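Local structure of polysaccharide Lyase Family 6 (Bacteroides cellulosilyticus, 6QPS) at residues A[99-103]-A[104-108]; A[163-166]-A[167-170]; A[392-396]-A[397-401]; A[413-417]-A[418-422]. The protein is a calcium-binding alginate lyase of family 6 that acts on mannuronic acid-rich alginate, probably by beta-elimination. All coordinates share one frame; numbering follows the deposited sequence. Where two conformers were deposited one is given.

Interaction 1. Residues A[99-103]-A[104-108]; sequences LQLED and LLFYK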
loop_
_atom_site.group_PDB
_atom_site.type_symbol
_atom_site.label_atom_id
_atom_site.label_comp_id
_atom_site.label_asym_id
_atom_site.label_seq_id
_atom_site.Cartn_x
_atom_site.Cartn_y
_atom_site.Cartn_z
ATOM N N LEU A 99 -22.292 6.281 -2.805
ATOM C CA LEU A 99 -22.305 5.622 -4.108
ATOM C C LEU A 99 -21.413 4.392 -4.040
ATOM O O LEU A 99 -20.370 4.424 -3.372
ATOM C CB LEU A 99 -21.772 6.575 -5.180
ATOM C CG LEU A 99 -22.405 7.963 -5.215
ATOM C CD1 LEU A 99 -21.723 8.810 -6.290
ATOM C CD2 LEU A 99 -23.888 7.867 -5.446
ATOM N N GLN A 100 -21.832 3.304 -4.698
ATOM C CA GLN A 100 -21.124 2.029 -4.593
ATOM C C GLN A 100 -21.010 1.366 -5.957
ATOM O O GLN A 100 -22.005 1.252 -6.682
ATOM C CB GLN A 100 -21.912 1.126 -3.640
ATOM C CG GLN A 100 -21.246 -0.109 -3.134
ATOM C CD GLN A 100 -21.826 -0.518 -1.771
ATOM O OE1 GLN A 100 -21.839 0.276 -0.824
ATOM N NE2 GLN A 100 -22.318 -1.741 -1.684
ATOM N N LEU A 101 -19.799 0.933 -6.293
ATOM C CA LEU A 101 -19.547 0.060 -7.431
ATOM C C LEU A 101 -19.298 -1.346 -6.913
ATOM O O LEU A 101 -18.495 -1.528 -5.988
ATOM C CB LEU A 101 -18.282 0.507 -8.161
ATOM C CG LEU A 101 -18.365 1.734 -9.067
ATOM C CD1 LEU A 101 -18.567 2.983 -8.276
ATOM C CD2 LEU A 101 -17.100 1.824 -9.920
ATOM N N GLU A 102 -19.928 -2.338 -7.548
ATOM C CA GLU A 102 -19.834 -3.725 -7.100
ATOM C C GLU A 102 -19.726 -4.697 -8.271
ATOM O O GLU A 102 -20.500 -4.626 -9.231
ATOM C CB GLU A 102 -21.085 -4.184 -6.318
ATOM C CG GLU A 102 -21.537 -3.324 -5.149
ATOM C CD GLU A 102 -22.838 -3.848 -4.526
ATOM O OE1 GLU A 102 -23.419 -4.836 -5.044
ATOM O OE2 GLU A 102 -23.294 -3.246 -3.537
ATOM N N ASP A 103 -18.851 -5.690 -8.135
ATOM C CA ASP A 103 -18.857 -6.868 -9.001
ATOM C C ASP A 103 -18.556 -6.552 -10.469
ATOM O O ASP A 103 -18.967 -7.305 -11.357
ATOM C CB ASP A 103 -20.173 -7.640 -8.879
ATOM C CG ASP A 103 -20.329 -8.326 -7.522
ATOM O OD1 ASP A 103 -19.312 -8.774 -6.948
ATOM O OD2 ASP A 103 -21.477 -8.439 -7.035
ATOM N N LEU A 104 -17.826 -5.476 -10.744
ATOM C CA LEU A 104 -17.460 -5.084 -12.101
ATOM C C LEU A 104 -16.065 -5.591 -12.445
ATOM O O LEU A 104 -15.175 -5.607 -11.591
ATOM C CB LEU A 104 -17.486 -3.560 -12.240
ATOM C CG LEU A 104 -18.861 -2.904 -12.053
ATOM C CD1 LEU A 104 -18.721 -1.391 -12.075
ATOM C CD2 LEU A 104 -19.885 -3.357 -13.087
ATOM N N LEU A 105 -15.865 -5.953 -13.710
ATOM C CA LEU A 105 -14.572 -6.404 -14.204
ATOM C C LEU A 105 -14.033 -5.397 -15.206
ATOM O O LEU A 105 -14.514 -5.342 -16.345
ATOM C CB LEU A 105 -14.713 -7.772 -14.854
ATOM C CG LEU A 105 -13.523 -8.323 -15.638
ATOM C CD1 LEU A 105 -12.249 -8.370 -14.877
ATOM C CD2 LEU A 105 -13.833 -9.752 -16.120
ATOM N N PHE A 106 -13.017 -4.639 -14.793
ATOM C CA PHE A 106 -12.295 -3.729 -15.674
ATOM C C PHE A 106 -11.140 -4.531 -16.269
ATOM O O PHE A 106 -10.216 -4.922 -15.551
ATOM C CB PHE A 106 -11.800 -2.487 -14.937
ATOM C CG PHE A 106 -12.903 -1.641 -14.318
ATOM C CD1 PHE A 106 -13.372 -1.896 -13.049
ATOM C CD2 PHE A 106 -13.463 -0.588 -15.018
ATOM C CE1 PHE A 106 -14.382 -1.119 -12.488
ATOM C CE2 PHE A 106 -14.479 0.187 -14.456
ATOM C CZ PHE A 106 -14.936 -0.085 -13.199
ATOM N N TYR A 107 -11.205 -4.801 -17.572
ATOM C CA TYR A 107 -10.248 -5.667 -18.258
ATOM C C TYR A 107 -9.861 -4.992 -19.562
ATOM O O TYR A 107 -10.721 -4.748 -20.415
ATOM C CB TYR A 107 -10.812 -7.066 -18.521
ATOM C CG TYR A 107 -9.792 -7.954 -19.218
ATOM C CD1 TYR A 107 -8.654 -8.401 -18.544
ATOM C CD2 TYR A 107 -9.934 -8.311 -20.548
ATOM C CE1 TYR A 107 -7.711 -9.178 -19.167
ATOM C CE2 TYR A 107 -8.984 -9.083 -21.177
ATOM C CZ TYR A 107 -7.879 -9.517 -20.483
ATOM O OH TYR A 107 -6.935 -10.282 -21.125
ATOM N N LYS A 108 -8.576 -4.691 -19.725
ATOM C CA LYS A 108 -8.089 -4.015 -20.925
ATOM C C LYS A 108 -8.893 -2.742 -21.198
ATOM O O LYS A 108 -9.255 -2.424 -22.327
ATOM C CB LYS A 108 -8.029 -4.963 -22.130
ATOM C CG LYS A 108 -6.920 -6.001 -21.947
ATOM C CD LYS A 108 -6.715 -6.942 -23.138
ATOM C CE LYS A 108 -5.465 -7.807 -22.875
ATOM N NZ LYS A 108 -5.119 -8.811 -23.938
#

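Interaction 2. Residues A[163-166]-A[167-170]; sequences NNRI and DHCY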
loop_
_atom_site.group_PDB
_atom_site.type_symbol
_atom_site.label_atom_id
_atom_site.label_comp_id
_atom_site.label_asym_id
_atom_site.label_seq_id
_atom_site.Cartn_x
_atom_site.Cartn_y
_atom_site.Cartn_z
ATOM N N ASN A 163 -13.833 9.409 3.877
ATOM C CA ASN A 163 -14.632 8.263 4.281
ATOM C C ASN A 163 -14.967 7.347 3.114
ATOM O O ASN A 163 -16.040 6.742 3.095
ATOM C CB ASN A 163 -15.933 8.695 4.972
ATOM C CG ASN A 163 -15.694 9.587 6.170
ATOM O OD1 ASN A 163 -15.902 10.804 6.109
ATOM N ND2 ASN A 163 -15.244 8.991 7.267
ATOM N N ASN A 164 -14.075 7.199 2.140
ATOM C CA ASN A 164 -14.289 6.258 1.050
ATOM C C ASN A 164 -13.595 4.938 1.370
ATOM O O ASN A 164 -12.774 4.848 2.290
ATOM C CB ASN A 164 -13.789 6.860 -0.263
ATOM C CG ASN A 164 -14.588 8.108 -0.652
ATOM O OD1 ASN A 164 -15.819 8.130 -0.536
ATOM N ND2 ASN A 164 -13.896 9.142 -1.125
ATOM N N ARG A 165 -13.982 3.896 0.638
ATOM C CA ARG A 165 -13.517 2.544 0.916
ATOM C C ARG A 165 -13.273 1.775 -0.376
ATOM O O ARG A 165 -14.111 1.784 -1.288
ATOM C CB ARG A 165 -14.532 1.788 1.795
ATOM C CG ARG A 165 -14.097 0.357 2.203
ATOM C CD ARG A 165 -15.089 -0.235 3.216
ATOM N NE ARG A 165 -14.681 -1.599 3.541
ATOM C CZ ARG A 165 -15.499 -2.600 3.830
ATOM N NH1 ARG A 165 -16.805 -2.399 3.890
ATOM N NH2 ARG A 165 -15.002 -3.819 4.021
ATOM N N ILE A 166 -12.120 1.114 -0.443
ATOM C CA ILE A 166 -11.785 0.151 -1.494
ATOM C C ILE A 166 -11.587 -1.201 -0.799
ATOM O O ILE A 166 -10.669 -1.339 0.018
ATOM C CB ILE A 166 -10.481 0.542 -2.216
ATOM C CG1 ILE A 166 -10.509 1.999 -2.708
ATOM C CG2 ILE A 166 -10.184 -0.434 -3.361
ATOM C CD1 ILE A 166 -11.541 2.307 -3.737
ATOM N N ASP A 167 -12.402 -2.196 -1.134
ATOM C CA ASP A 167 -12.318 -3.465 -0.416
ATOM C C ASP A 167 -12.687 -4.671 -1.278
ATOM O O ASP A 167 -13.525 -4.607 -2.187
ATOM C CB ASP A 167 -13.185 -3.450 0.870
ATOM C CG ASP A 167 -14.685 -3.429 0.556
ATOM O OD1 ASP A 167 -15.224 -2.331 0.308
ATOM O OD2 ASP A 167 -15.332 -4.517 0.493
ATOM N N HIS A 168 -12.073 -5.801 -0.937
ATOM C CA HIS A 168 -12.375 -7.072 -1.599
ATOM C C HIS A 168 -12.205 -6.989 -3.115
ATOM O O HIS A 168 -12.889 -7.686 -3.866
ATOM C CB HIS A 168 -13.749 -7.610 -1.198
ATOM C CG HIS A 168 -13.871 -7.885 0.272
ATOM N ND1 HIS A 168 -14.360 -6.959 1.164
ATOM C CD2 HIS A 168 -13.562 -8.989 1.005
ATOM C CE1 HIS A 168 -14.346 -7.475 2.382
ATOM N NE2 HIS A 168 -13.867 -8.704 2.316
ATOM N N CYS A 169 -11.231 -6.206 -3.576
ATOM C CA CYS A 169 -10.917 -6.063 -4.997
ATOM C C CYS A 169 -9.634 -6.813 -5.347
ATOM O O CYS A 169 -8.861 -7.212 -4.473
ATOM C CB CYS A 169 -10.765 -4.583 -5.361
ATOM S SG CYS A 169 -12.296 -3.594 -5.312
ATOM N N TYR A 170 -9.425 -7.023 -6.648
ATOM C CA TYR A 170 -8.211 -7.643 -7.192
ATOM C C TYR A 170 -7.644 -6.701 -8.239
ATOM O O TYR A 170 -8.361 -6.319 -9.176
ATOM C CB TYR A 170 -8.563 -8.983 -7.840
ATOM C CG TYR A 170 -7.430 -9.762 -8.488
ATOM C CD1 TYR A 170 -7.150 -9.623 -9.830
ATOM C CD2 TYR A 170 -6.664 -10.651 -7.757
ATOM C CE1 TYR A 170 -6.133 -10.368 -10.446
ATOM C CE2 TYR A 170 -5.649 -11.386 -8.357
ATOM C CZ TYR A 170 -5.388 -11.231 -9.700
ATOM O OH TYR A 170 -4.359 -11.971 -10.287
#

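Interaction 3. Residues A[392-396]-A[397-401]; sequences EVLPG and FLFLD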
loop_
_atom_site.group_PDB
_atom_site.type_symbol
_atom_site.label_atom_id
_atom_site.label_comp_id
_atom_site.label_asym_id
_atom_site.label_seq_id
_atom_site.Cartn_x
_atom_site.Cartn_y
_atom_site.Cartn_z
ATOM N N GLU A 392 28.341 7.875 16.154
ATOM C CA GLU A 392 27.342 8.941 16.075
ATOM C C GLU A 392 25.907 8.422 16.023
ATOM O O GLU A 392 24.980 9.129 16.436
ATOM C CB GLU A 392 27.597 9.796 14.827
ATOM C CG GLU A 392 28.959 10.436 14.798
ATOM C CD GLU A 392 29.345 10.918 13.410
ATOM O OE1 GLU A 392 29.295 12.135 13.158
ATOM O OE2 GLU A 392 29.680 10.055 12.574
ATOM N N VAL A 393 25.699 7.211 15.527
ATOM C CA VAL A 393 24.365 6.644 15.373
ATOM C C VAL A 393 23.929 5.885 16.616
ATOM O O VAL A 393 22.782 5.991 17.053
ATOM C CB VAL A 393 24.360 5.736 14.126
ATOM C CG1 VAL A 393 23.144 4.847 14.113
ATOM C CG2 VAL A 393 24.435 6.582 12.877
ATOM N N LEU A 394 24.810 5.086 17.203
ATOM C CA LEU A 394 24.394 4.266 18.336
ATOM C C LEU A 394 23.913 5.068 19.533
ATOM O O LEU A 394 23.003 4.586 20.229
ATOM C CB LEU A 394 25.539 3.341 18.754
ATOM C CG LEU A 394 25.889 2.231 17.769
ATOM C CD1 LEU A 394 27.174 1.524 18.297
ATOM C CD2 LEU A 394 24.767 1.253 17.580
ATOM N N PRO A 395 24.476 6.232 19.866
ATOM C CA PRO A 395 23.895 7.024 20.966
ATOM C C PRO A 395 22.418 7.361 20.768
ATOM O O PRO A 395 21.740 7.722 21.743
ATOM C CB PRO A 395 24.767 8.288 21.001
ATOM C CG PRO A 395 26.102 7.839 20.395
ATOM C CD PRO A 395 25.710 6.843 19.324
ATOM N N GLY A 396 21.912 7.299 19.544
ATOM C CA GLY A 396 20.516 7.579 19.272
ATOM C C GLY A 396 19.589 6.393 19.418
ATOM O O GLY A 396 18.369 6.557 19.250
ATOM N N PHE A 397 20.108 5.219 19.770
ATOM C CA PHE A 397 19.333 3.997 19.909
ATOM C C PHE A 397 19.367 3.504 21.352
ATOM O O PHE A 397 20.389 3.591 22.033
ATOM C CB PHE A 397 19.920 2.868 19.011
ATOM C CG PHE A 397 19.523 2.952 17.568
ATOM C CD1 PHE A 397 20.133 3.847 16.710
ATOM C CD2 PHE A 397 18.555 2.117 17.057
ATOM C CE1 PHE A 397 19.754 3.933 15.383
ATOM C CE2 PHE A 397 18.166 2.207 15.731
ATOM C CZ PHE A 397 18.751 3.099 14.899
ATOM N N LEU A 398 18.256 2.969 21.808
ATOM C CA LEU A 398 18.193 2.171 23.029
ATOM C C LEU A 398 17.883 0.749 22.578
ATOM O O LEU A 398 16.798 0.499 22.043
ATOM C CB LEU A 398 17.113 2.710 23.966
ATOM C CG LEU A 398 16.737 1.833 25.174
ATOM C CD1 LEU A 398 17.952 1.594 26.066
ATOM C CD2 LEU A 398 15.604 2.463 25.981
ATOM N N PHE A 399 18.845 -0.161 22.736
ATOM C CA PHE A 399 18.651 -1.578 22.429
ATOM C C PHE A 399 18.342 -2.277 23.744
ATOM O O PHE A 399 19.184 -2.282 24.651
ATOM C CB PHE A 399 19.902 -2.203 21.814
ATOM C CG PHE A 399 20.346 -1.589 20.526
ATOM C CD1 PHE A 399 19.833 -2.022 19.311
ATOM C CD2 PHE A 399 21.301 -0.607 20.522
ATOM C CE1 PHE A 399 20.259 -1.455 18.111
ATOM C CE2 PHE A 399 21.754 -0.055 19.324
ATOM C CZ PHE A 399 21.209 -0.469 18.128
ATOM N N LEU A 400 17.157 -2.878 23.853
ATOM C CA LEU A 400 16.695 -3.429 25.119
ATOM C C LEU A 400 15.992 -4.772 24.945
ATOM O O LEU A 400 14.976 -4.866 24.258
ATOM C CB LEU A 400 15.759 -2.430 25.781
ATOM C CG LEU A 400 15.258 -2.815 27.150
ATOM C CD1 LEU A 400 16.401 -2.966 28.138
ATOM C CD2 LEU A 400 14.275 -1.767 27.633
ATOM N N ASP A 401 16.530 -5.803 25.591
ATOM C CA ASP A 401 15.858 -7.094 25.725
ATOM C C ASP A 401 15.420 -7.678 24.378
ATOM O O ASP A 401 14.339 -8.259 24.251
ATOM C CB ASP A 401 14.688 -6.984 26.702
ATOM C CG ASP A 401 15.137 -6.702 28.130
ATOM O OD1 ASP A 401 16.243 -7.162 28.514
ATOM O OD2 ASP A 401 14.368 -6.044 28.880
HETATM O O HOH W 1 20.950 5.762 23.699
#

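Interaction 4. Residues A[413-417]-A[418-422]; sequences SSVSY and EQVRE. With ACT (acetate ion), chain E.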
loop_
_atom_site.group_PDB
_atom_site.type_symbol
_atom_site.label_atom_id
_atom_site.label_comp_id
_atom_site.label_asym_id
_atom_site.label_seq_id
_atom_site.Cartn_x
_atom_site.Cartn_y
_atom_site.Cartn_z
ATOM N N SER A 413 29.167 -12.370 20.180
ATOM C CA SER A 413 30.401 -11.865 20.769
ATOM C C SER A 413 31.304 -11.200 19.737
ATOM O O SER A 413 32.151 -10.376 20.108
ATOM C CB SER A 413 31.148 -12.979 21.511
ATOM O OG SER A 413 31.741 -13.930 20.640
ATOM N N SER A 414 31.155 -11.548 18.457
ATOM C CA SER A 414 31.970 -10.967 17.393
ATOM C C SER A 414 31.483 -9.593 16.936
ATOM O O SER A 414 32.190 -8.939 16.150
ATOM C CB SER A 414 32.056 -11.945 16.198
ATOM O OG SER A 414 30.893 -11.887 15.386
ATOM N N VAL A 415 30.327 -9.129 17.407
ATOM C CA VAL A 415 29.864 -7.781 17.096
ATOM C C VAL A 415 30.770 -6.782 17.788
ATOM O O VAL A 415 31.200 -6.995 18.927
ATOM C CB VAL A 415 28.402 -7.629 17.540
ATOM C CG1 VAL A 415 27.959 -6.184 17.437
ATOM C CG2 VAL A 415 27.546 -8.536 16.669
ATOM N N SER A 416 31.104 -5.698 17.088
ATOM C CA SER A 416 32.099 -4.774 17.597
ATOM C C SER A 416 31.610 -3.827 18.679
ATOM O O SER A 416 32.446 -3.234 19.361
ATOM C CB SER A 416 32.673 -3.925 16.460
ATOM O OG SER A 416 33.324 -4.737 15.504
ATOM N N TYR A 417 30.310 -3.667 18.857
ATOM C CA TYR A 417 29.757 -2.589 19.674
ATOM C C TYR A 417 29.141 -3.169 20.934
ATOM O O TYR A 417 28.150 -3.908 20.867
ATOM C CB TYR A 417 28.741 -1.784 18.863
ATOM C CG TYR A 417 29.340 -1.351 17.557
ATOM C CD1 TYR A 417 30.390 -0.446 17.534
ATOM C CD2 TYR A 417 28.901 -1.882 16.354
ATOM C CE1 TYR A 417 30.985 -0.069 16.351
ATOM C CE2 TYR A 417 29.498 -1.497 15.147
ATOM C CZ TYR A 417 30.529 -0.599 15.160
ATOM O OH TYR A 417 31.136 -0.199 13.987
ATOM N N GLU A 418 29.719 -2.805 22.080
ATOM C CA GLU A 418 29.210 -3.287 23.361
ATOM C C GLU A 418 27.747 -2.917 23.566
ATOM O O GLU A 418 26.979 -3.697 24.138
ATOM C CB GLU A 418 30.058 -2.726 24.505
ATOM C CG GLU A 418 29.572 -3.130 25.887
ATOM C CD GLU A 418 30.495 -2.646 26.990
ATOM O OE1 GLU A 418 30.999 -1.507 26.887
ATOM O OE2 GLU A 418 30.719 -3.408 27.954
ATOM N N GLN A 419 27.348 -1.720 23.140
ATOM C CA GLN A 419 25.964 -1.299 23.326
ATOM C C GLN A 419 25.010 -2.258 22.622
ATOM O O GLN A 419 23.938 -2.585 23.147
ATOM C CB GLN A 419 25.806 0.137 22.819
ATOM C CG GLN A 419 24.505 0.770 23.220
ATOM C CD GLN A 419 24.282 2.125 22.582
ATOM O OE1 GLN A 419 25.231 2.857 22.274
ATOM N NE2 GLN A 419 23.007 2.476 22.391
ATOM N N VAL A 420 25.407 -2.760 21.451
ATOM C CA VAL A 420 24.602 -3.747 20.739
ATOM C C VAL A 420 24.639 -5.092 21.451
ATOM O O VAL A 420 23.599 -5.732 21.665
ATOM C CB VAL A 420 25.058 -3.865 19.273
ATOM C CG1 VAL A 420 24.258 -4.937 18.550
ATOM C CG2 VAL A 420 24.934 -2.518 18.574
ATOM N N ARG A 421 25.837 -5.566 21.797
ATOM C CA ARG A 421 25.940 -6.841 22.499
ATOM C C ARG A 421 25.088 -6.853 23.764
ATOM O O ARG A 421 24.441 -7.859 24.070
ATOM C CB ARG A 421 27.400 -7.140 22.832
ATOM C CG ARG A 421 28.294 -7.356 21.604
ATOM C CD ARG A 421 29.668 -7.946 21.928
ATOM N NE ARG A 421 30.377 -7.227 22.988
ATOM C CZ ARG A 421 31.221 -6.217 22.804
ATOM N NH1 ARG A 421 31.509 -5.782 21.579
ATOM N NH2 ARG A 421 31.810 -5.657 23.856
ATOM N N GLU A 422 25.067 -5.743 24.508
ATOM C CA GLU A 422 24.313 -5.687 25.755
ATOM C C GLU A 422 22.802 -5.619 25.533
ATOM O O GLU A 422 22.039 -5.899 26.469
ATOM C CB GLU A 422 24.759 -4.473 26.577
ATOM C CG GLU A 422 26.235 -4.472 26.953
ATOM C CD GLU A 422 26.554 -5.389 28.115
ATOM O OE1 GLU A 422 25.752 -6.307 28.398
ATOM O OE2 GLU A 422 27.617 -5.190 28.747
HETATM C C ACT E . 32.161 -0.170 21.282
HETATM O O ACT E . 31.212 0.510 20.809
HETATM O OXT ACT E . 32.135 -1.135 22.103
HETATM C CH3 ACT E . 33.549 0.289 20.795
HETATM O O HOH W 2 33.518 -3.630 22.261
#

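Interaction 1. Residues A[99-103]-A[104-108]
Leu101 meets Leu104 and Phe106 on the inner side of a bend in the chain, and these apolar touches are the only contacts of side chain with side chain between the two segments. CD2 of Leu101 does all the work: it lies 4.2 Å from Leu104 CD1, the two leucines crossing at a slant, and 4.4 Å from Phe106 CZ, where it comes in at the ring edge close to the ring plane. Leu101 also packs on Leu92, Ile94 and Trp76, and Phe106 on Leu90, which places the group in the buried interior.

The polar side chains lie on the strand and at the bend itself. Gln100 NE2 donates to Glu102 OE2 over 2.6 Å, reaching the oxygen on its anti side, 16° out of the carboxylate plane. Glu102 OE1 and Asp103 OD1 both form salt bridges to Arg134, so one arginine ties together carboxylates from neighbouring residues.

No hydrogen bond links residues 99-103 to 104-108. Asp103 takes left-handed backbone angles (phi 64°, psi 27°), and this single residue swings the chain from strand 99-102 into the next short run, around 105-107. Leu101 pairs by its backbone with Arg131 and Thr133, Gln100 with Ile74 and Trp76, one coil to each side. A one-residue corner between successive strands of one coil, with leucines and an aromatic filling the inside, is characteristic of the right-handed parallel beta-helix of family 6 lyases.

Interaction 2. Residues A[163-166]-A[167-170]
Asp167 OD1 is shared by two arginines: Arg131 forms a salt bridge to it through NE, and Arg165, two residues earlier in the chain, lies against it. The second contact is purely electrostatic. OD1 is 3.4 Å from Arg165 NE but well out of the guanidinium plane, so no N-H is aimed at it. The carboxylate is stacked on the guanidinium instead, the planes 18° apart and Asp167 CG 3.3 Å above the face, offset toward the rim. Arg165 can lie there because its chain runs extended from CG to NE, with CG anti to the backbone N (chi1 -177°); its NE forms a salt bridge with Asp197.

The other carboxylate oxygen has two partners as well. His168 ND1 donates to Asp167 OD2 over 2.7 Å along an almost straight line, meeting the anti lone pair with the oxygen in the imidazole plane, while Thr133 OG1 bonds the same atom. With both oxygens held, the carboxylate's rotation is fixed, and the nearby arginines would probably favour its charged form.

Apolar packing adds Ile166 CG2 against Cys169 SG at 4.3 Å. His168 has left-handed backbone angles, and Asn199 ties the turn by bonding Ile166 O and Cys169 N. His168 also stacks its ring on His198, which belongs to the following coil. Stacking of like side chains on successive coils, here beside a one-residue corner, is characteristic of the parallel beta-helix.

Interaction 3. Residues A[392-396]-A[397-401]
Val393 and Phe397 lie side by side and point the same way, whereas Leu394 and Phe399 cross at about a right angle; these two pairs join the short helix and the 3-10 turn after it to the following strand. In the first pair Val393 CG1 is 3.7 Å from Phe397 CE1. The same ring turns its edge to the backbone, with CD1 3.4 Å from Val393 O and that oxygen in the ring plane. Phe397 is brought there by its first torsion, which sets CG anti to its own carbonyl carbon (chi1 -80°) and leads the ring back along the preceding turn. In the second pair Leu394 CD2 comes to the ring edge of Phe399, 3.7 Å from CE2. Being two residues apart in the strand, both phenylalanines face inward: Phe397 packs on Val371 and Leu359, Phe399 on Phe373 and Leu359.

The turn beneath is held by the backbone. Phe397 N donates to Leu394 O over 3.0 Å, a fairly straight bond at the hydrogen (165°) whose donor stands well above the carbonyl plane. One residue earlier, Gly396 N bonds Val393 O at 2.9 Å. A water bridges two carbonyls, giving its hydrogens to Pro395 O and, at 2.8 Å, to Phe397 O. Leu394 O has a further donor in Gln419 NE2.

Residues 394-396 thus form a 3-10 turn that takes the chain from helix 390-393 into strand 397-405, which pairs in parallel with 371-379 in one of the last coils of the beta-helix.

Interaction 4. Residues A[413-417]-A[418-422]
Arg421 folds back over the start of its own helix to reach Val415. Its CG stands anti to the carbonyl carbon (chi1 -65°) and the chain then bends at chi3 (-51°), which curls the guanidinium over the first turn. There NH1 donates to Val415 O over 2.9 Å, the oxygen close to the guanidinium plane, while one guanidinium face rests on the backbone of Glu418, with CA 3.5 Å above it. Water 2 lies in the same plane; it accepts from NH1 and donates to Ser416 O and to the acetate.

The two valines meet beneath. Both carry CG1 anti to the backbone N, and these branches touch at 4.1 Å as the side chains cross at about a right angle. The other branch of Val420, CG2, packs on Tyr417 CB at 3.9 Å. The tyrosine ring itself leads away from the helix: Ser416 CB sits over the centre of one face, and an acetate oxygen lies at its edge.

Tyr417 occupies the N-cap position, and its carbonyl starts the helical bonding: Arg421 N reaches Tyr417 O at 3.0 Å, and Val420 N adds a weak bond. Glu418 N points nearly straight at acetate OXT, 2.9 Å away. An anion, here probably from the crystallisation liquor, bound by a first-turn backbone N-H is characteristic of a helix N-terminus, in this case that of the short surface helix 418-422.

Interactions 1 and 2 are both buried one-residue corners of the beta-helix, on strands belonging to different coils, with centres 11 Å apart and no direct touch. They differ in chemistry: the first is a leucine-phenylalanine contact on the inside, the second mainly a stacked charge pair with a histidine bond. Interactions 3 and 4 lie across the chain's centre from them. Interaction 3 is partly buried and mixes aromatic packing with turn bonds, whereas interaction 4 is a surface helix start with water and acetate. These two touch, Leu394 packing on Tyr417 and Val420, so that helix 418-422 is seated against the 394-396 turn.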